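Local structure of hydrazine synthase subunit beta (Candidatus Kuenenia stuttgartiensis, 5C2V) at residues V147-S150 with T155-A158; D171-D174 with R179-E182. The protein forms part of the hydrazine synthase complex, which condenses nitric oxide with ammonium, and may modulate passage of the hydroxylamine intermediate between two active sites. All coordinates share one frame; numbering follows the deposited sequence.

Interaction 1: V147-S150 with T155-A158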
loop_
_atom_site.group_PDB
_atom_site.type_symbol
_atom_site.label_atom_id
_atom_site.label_comp_id
_atom_site.label_asym_id
_atom_site.label_seq_id
_atom_site.Cartn_x
_atom_site.Cartn_y
_atom_site.Cartn_z
ATOM N N VAL B 147 -41.281 -24.959 24.606
ATOM C CA VAL B 147 -41.345 -25.843 23.453
ATOM C C VAL B 147 -41.752 -25.048 22.222
ATOM O O VAL B 147 -42.032 -23.858 22.320
ATOM C CB VAL B 147 -42.344 -26.988 23.676
ATOM C CG1 VAL B 147 -41.847 -27.919 24.770
ATOM C CG2 VAL B 147 -43.717 -26.431 24.020
ATOM N N GLU B 148 -41.758 -25.698 21.063
ATOM C CA GLU B 148 -42.343 -25.122 19.856
ATOM C C GLU B 148 -42.808 -26.239 18.925
ATOM O O GLU B 148 -42.138 -27.264 18.806
ATOM C CB GLU B 148 -41.338 -24.202 19.154
ATOM C CG GLU B 148 -41.772 -23.681 17.787
ATOM C CD GLU B 148 -42.731 -22.505 17.862
ATOM O OE1 GLU B 148 -42.562 -21.550 17.075
ATOM O OE2 GLU B 148 -43.667 -22.538 18.687
ATOM N N ILE B 149 -43.929 -26.034 18.242
ATOM C CA ILE B 149 -44.431 -27.043 17.315
ATOM C C ILE B 149 -44.240 -26.610 15.864
ATOM O O ILE B 149 -44.542 -25.474 15.495
ATOM C CB ILE B 149 -45.920 -27.352 17.561
ATOM C CG1 ILE B 149 -46.158 -27.690 19.033
ATOM C CG2 ILE B 149 -46.384 -28.497 16.673
ATOM C CD1 ILE B 149 -47.582 -28.091 19.345
ATOM N N SER B 150 -43.726 -27.527 15.051
ATOM C CA SER B 150 -43.498 -27.279 13.633
ATOM C C SER B 150 -44.817 -27.051 12.892
ATOM O O SER B 150 -45.862 -27.535 13.326
ATOM C CB SER B 150 -42.733 -28.450 13.016
ATOM O OG SER B 150 -43.449 -29.664 13.167
ATOM N N THR B 155 -43.555 -32.583 14.574
ATOM C CA THR B 155 -42.338 -32.489 15.377
ATOM C C THR B 155 -42.421 -31.394 16.439
ATOM O O THR B 155 -43.049 -30.355 16.234
ATOM C CB THR B 155 -41.096 -32.235 14.497
ATOM O OG1 THR B 155 -41.421 -31.299 13.463
ATOM C CG2 THR B 155 -40.615 -33.532 13.863
ATOM N N LEU B 156 -41.772 -31.644 17.571
ATOM C CA LEU B 156 -41.819 -30.746 18.718
ATOM C C LEU B 156 -40.410 -30.482 19.244
ATOM O O LEU B 156 -39.748 -31.394 19.726
ATOM C CB LEU B 156 -42.703 -31.359 19.814
ATOM C CG LEU B 156 -43.053 -30.642 21.124
ATOM C CD1 LEU B 156 -41.956 -30.800 22.175
ATOM C CD2 LEU B 156 -43.379 -29.177 20.897
ATOM N N VAL B 157 -39.955 -29.236 19.172
ATOM C CA VAL B 157 -38.625 -28.905 19.672
ATOM C C VAL B 157 -38.705 -28.350 21.088
ATOM O O VAL B 157 -39.640 -27.628 21.429
ATOM C CB VAL B 157 -37.899 -27.888 18.762
ATOM C CG1 VAL B 157 -37.582 -28.514 17.416
ATOM C CG2 VAL B 157 -38.728 -26.626 18.593
ATOM N N ALA B 158 -37.730 -28.705 21.916
ATOM C CA ALA B 158 -37.691 -28.202 23.285
ATOM C C ALA B 158 -36.298 -27.719 23.660
ATOM O O ALA B 158 -35.334 -28.482 23.610
ATOM C CB ALA B 158 -38.154 -29.275 24.256
#

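Interaction 2: D171-D174 with R179-E182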
loop_
_atom_site.group_PDB
_atom_site.type_symbol
_atom_site.label_atom_id
_atom_site.label_comp_id
_atom_site.label_asym_id
_atom_site.label_seq_id
_atom_site.Cartn_x
_atom_site.Cartn_y
_atom_site.Cartn_z
ATOM N N ASP B 171 -33.953 -30.629 22.246
ATOM C CA ASP B 171 -34.495 -31.948 21.950
ATOM C C ASP B 171 -35.512 -31.903 20.818
ATOM O O ASP B 171 -36.339 -30.991 20.742
ATOM C CB ASP B 171 -35.143 -32.557 23.195
ATOM C CG ASP B 171 -34.151 -33.303 24.062
ATOM O OD1 ASP B 171 -33.082 -33.689 23.546
ATOM O OD2 ASP B 171 -34.444 -33.512 25.257
ATOM N N PHE B 172 -35.437 -32.900 19.942
ATOM C CA PHE B 172 -36.404 -33.066 18.867
ATOM C C PHE B 172 -37.325 -34.243 19.176
ATOM O O PHE B 172 -36.866 -35.362 19.406
ATOM C CB PHE B 172 -35.695 -33.274 17.526
ATOM C CG PHE B 172 -34.937 -32.067 17.047
ATOM C CD1 PHE B 172 -33.635 -31.837 17.460
ATOM C CD2 PHE B 172 -35.528 -31.164 16.177
ATOM C CE1 PHE B 172 -32.939 -30.727 17.019
ATOM C CE2 PHE B 172 -34.835 -30.053 15.731
ATOM C CZ PHE B 172 -33.539 -29.835 16.153
ATOM N N ILE B 173 -38.626 -33.977 19.190
ATOM C CA ILE B 173 -39.618 -34.983 19.546
ATOM C C ILE B 173 -40.505 -35.313 18.353
ATOM O O ILE B 173 -40.924 -34.420 17.617
ATOM C CB ILE B 173 -40.521 -34.510 20.710
ATOM C CG1 ILE B 173 -39.701 -33.794 21.786
ATOM C CG2 ILE B 173 -41.291 -35.681 21.303
ATOM C CD1 ILE B 173 -38.697 -34.671 22.467
ATOM N N ASP B 174 -40.799 -36.595 18.169
ATOM C CA ASP B 174 -41.760 -37.004 17.156
ATOM C C ASP B 174 -43.129 -37.098 17.817
ATOM O O ASP B 174 -43.354 -37.948 18.675
ATOM C CB ASP B 174 -41.364 -38.340 16.524
ATOM C CG ASP B 174 -42.210 -38.686 15.314
ATOM O OD1 ASP B 174 -41.806 -38.334 14.186
ATOM O OD2 ASP B 174 -43.279 -39.306 15.492
ATOM N N ARG B 179 -41.556 -39.541 21.521
ATOM C CA ARG B 179 -40.237 -39.850 22.080
ATOM C C ARG B 179 -39.144 -38.982 21.459
ATOM O O ARG B 179 -39.374 -38.309 20.453
ATOM C CB ARG B 179 -39.895 -41.331 21.881
ATOM C CG ARG B 179 -41.092 -42.256 21.719
ATOM C CD ARG B 179 -40.666 -43.600 21.163
ATOM N NE ARG B 179 -39.545 -44.164 21.907
ATOM C CZ ARG B 179 -38.901 -45.271 21.555
ATOM N NH1 ARG B 179 -39.267 -45.935 20.468
ATOM N NH2 ARG B 179 -37.890 -45.714 22.290
ATOM N N VAL B 180 -37.955 -38.997 22.058
ATOM C CA VAL B 180 -36.843 -38.207 21.539
ATOM C C VAL B 180 -36.164 -38.901 20.354
ATOM O O VAL B 180 -35.628 -40.002 20.483
ATOM C CB VAL B 180 -35.783 -37.929 22.645
ATOM C CG1 VAL B 180 -36.294 -36.906 23.637
ATOM C CG2 VAL B 180 -35.407 -39.213 23.380
ATOM N N VAL B 181 -36.209 -38.259 19.189
ATOM C CA VAL B 181 -35.459 -38.740 18.030
ATOM C C VAL B 181 -33.994 -38.282 18.029
ATOM O O VAL B 181 -33.099 -39.062 17.703
ATOM C CB VAL B 181 -36.140 -38.324 16.698
ATOM C CG1 VAL B 181 -37.477 -39.033 16.547
ATOM C CG2 VAL B 181 -36.334 -36.818 16.621
ATOM N N GLU B 182 -33.751 -37.023 18.389
ATOM C CA GLU B 182 -32.408 -36.451 18.321
ATOM C C GLU B 182 -32.197 -35.341 19.351
ATOM O O GLU B 182 -33.141 -34.654 19.739
ATOM C CB GLU B 182 -32.136 -35.909 16.913
ATOM C CG GLU B 182 -30.669 -35.624 16.613
ATOM C CD GLU B 182 -30.452 -35.085 15.211
ATOM O OE1 GLU B 182 -29.327 -35.223 14.684
ATOM O OE2 GLU B 182 -31.407 -34.521 14.636
#

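Interaction 1: V147-S150 with T155-A158
Glu148 and Val157 face each other as an antiparallel hydrogen-bonded pair. Glu148 N donates to Val157 O at 2.9 Å, in the plane of that carbonyl. Val157 N returns a bond of 3.0 Å to Glu148 O. On the Glu148 side of the sheet, Glu148 CB lies against Val157 CG2 at 3.6 Å.

Leu156 works on the opposite face. Its CG is turned away from its own backbone N (chi1 -176°), and the branched end reaches across the strand pair. Leu156 CD2 touches Val147 CB and Ile149 CG1, each at 3.7 Å, while Leu156 CD1 meets Val147 CG1. Ala158 CB adds a looser contact with Val147 CG1 at 4.0 Å.

At the turn, Ser150 N bonds to Thr155 O in a nearly straight line, with an angle of 178° at the hydrogen. The two side chains meet here as well. Thr155 OG1 donates to Ser150 OG at 2.6 Å, and Thr155 N donates to the same oxygen. Ser150 OG is also bonded to Asp152 OD1 in the connecting loop, which would restrain its rotation.

Further out, Ile123 packs on the Leu156 face, and Val195 and Tyr197 touch Val157 on the other. Glu148 OE1 is held by Tyr197 N. This is the beta hairpin, with a four-residue loop, formed by the first two strands of a four-stranded beta-propeller blade, packed between its two neighbouring blades.

Interaction 2: D171-D174 with R179-E182
Arg179 meets Asp174 through the backbone: Asp174 N donates to Arg179 O at 3.2 Å, a rather long bond.

Val180 comes next and pairs with Ile173 on one face of the sheet. Val180 CG1 rests on Ile173 CD1 at 3.5 Å. The isoleucine is bent at chi2 (-64°), which brings CD1 over to the valine.

Val181 is the extra residue of a beta bulge. Its backbone is helical, with phi -83° and psi -42°, and the register slips by one here. Val181 N still bonds to Phe172 O at 3.0 Å. Val181 CG2 packs on Phe172 CB, while Val181 CG1 lies 3.9 Å from Asp174 CB.

Glu182 restores the pairing. Glu182 O accepts a hydrogen bond from Phe172 N at 2.9 Å and lies at the edge of the Phe172 ring, in its plane, 3.7 Å from Phe172 CD1.

Beyond the pair, the Asp174 carboxylate bonds to Ser177 N in the turn, and Asp171 OD2 bonds to Ser140 N. Strand 155-160 flanks strand 168-174 on its other edge, where Leu156 touches Ile173; strand 179-186 is the fourth strand and forms one edge of this four-stranded sheet.

Both interactions belong to one propeller blade and follow each other along the chain. Interaction 1 joins its first and second strands, interaction 2 its third and fourth. Strands 155-160 and 168-174 lie side by side and tie them together: Leu156 O and Ala158 O probably accept the N-H groups of Ile173 and Asp171, and Val157 CG1 packs on Phe172 CE2. Interaction 1 lies nearer the chain's centre and is largely buried; it has regular pairing, apolar contacts and a hydroxyl pair at its turn. Interaction 2 lies farther out and is partly buried, with Arg179, Val180 and Val181 exposed. Its outer strand carries the charged Arg179 and Glu182, and the register shifts at a beta bulge.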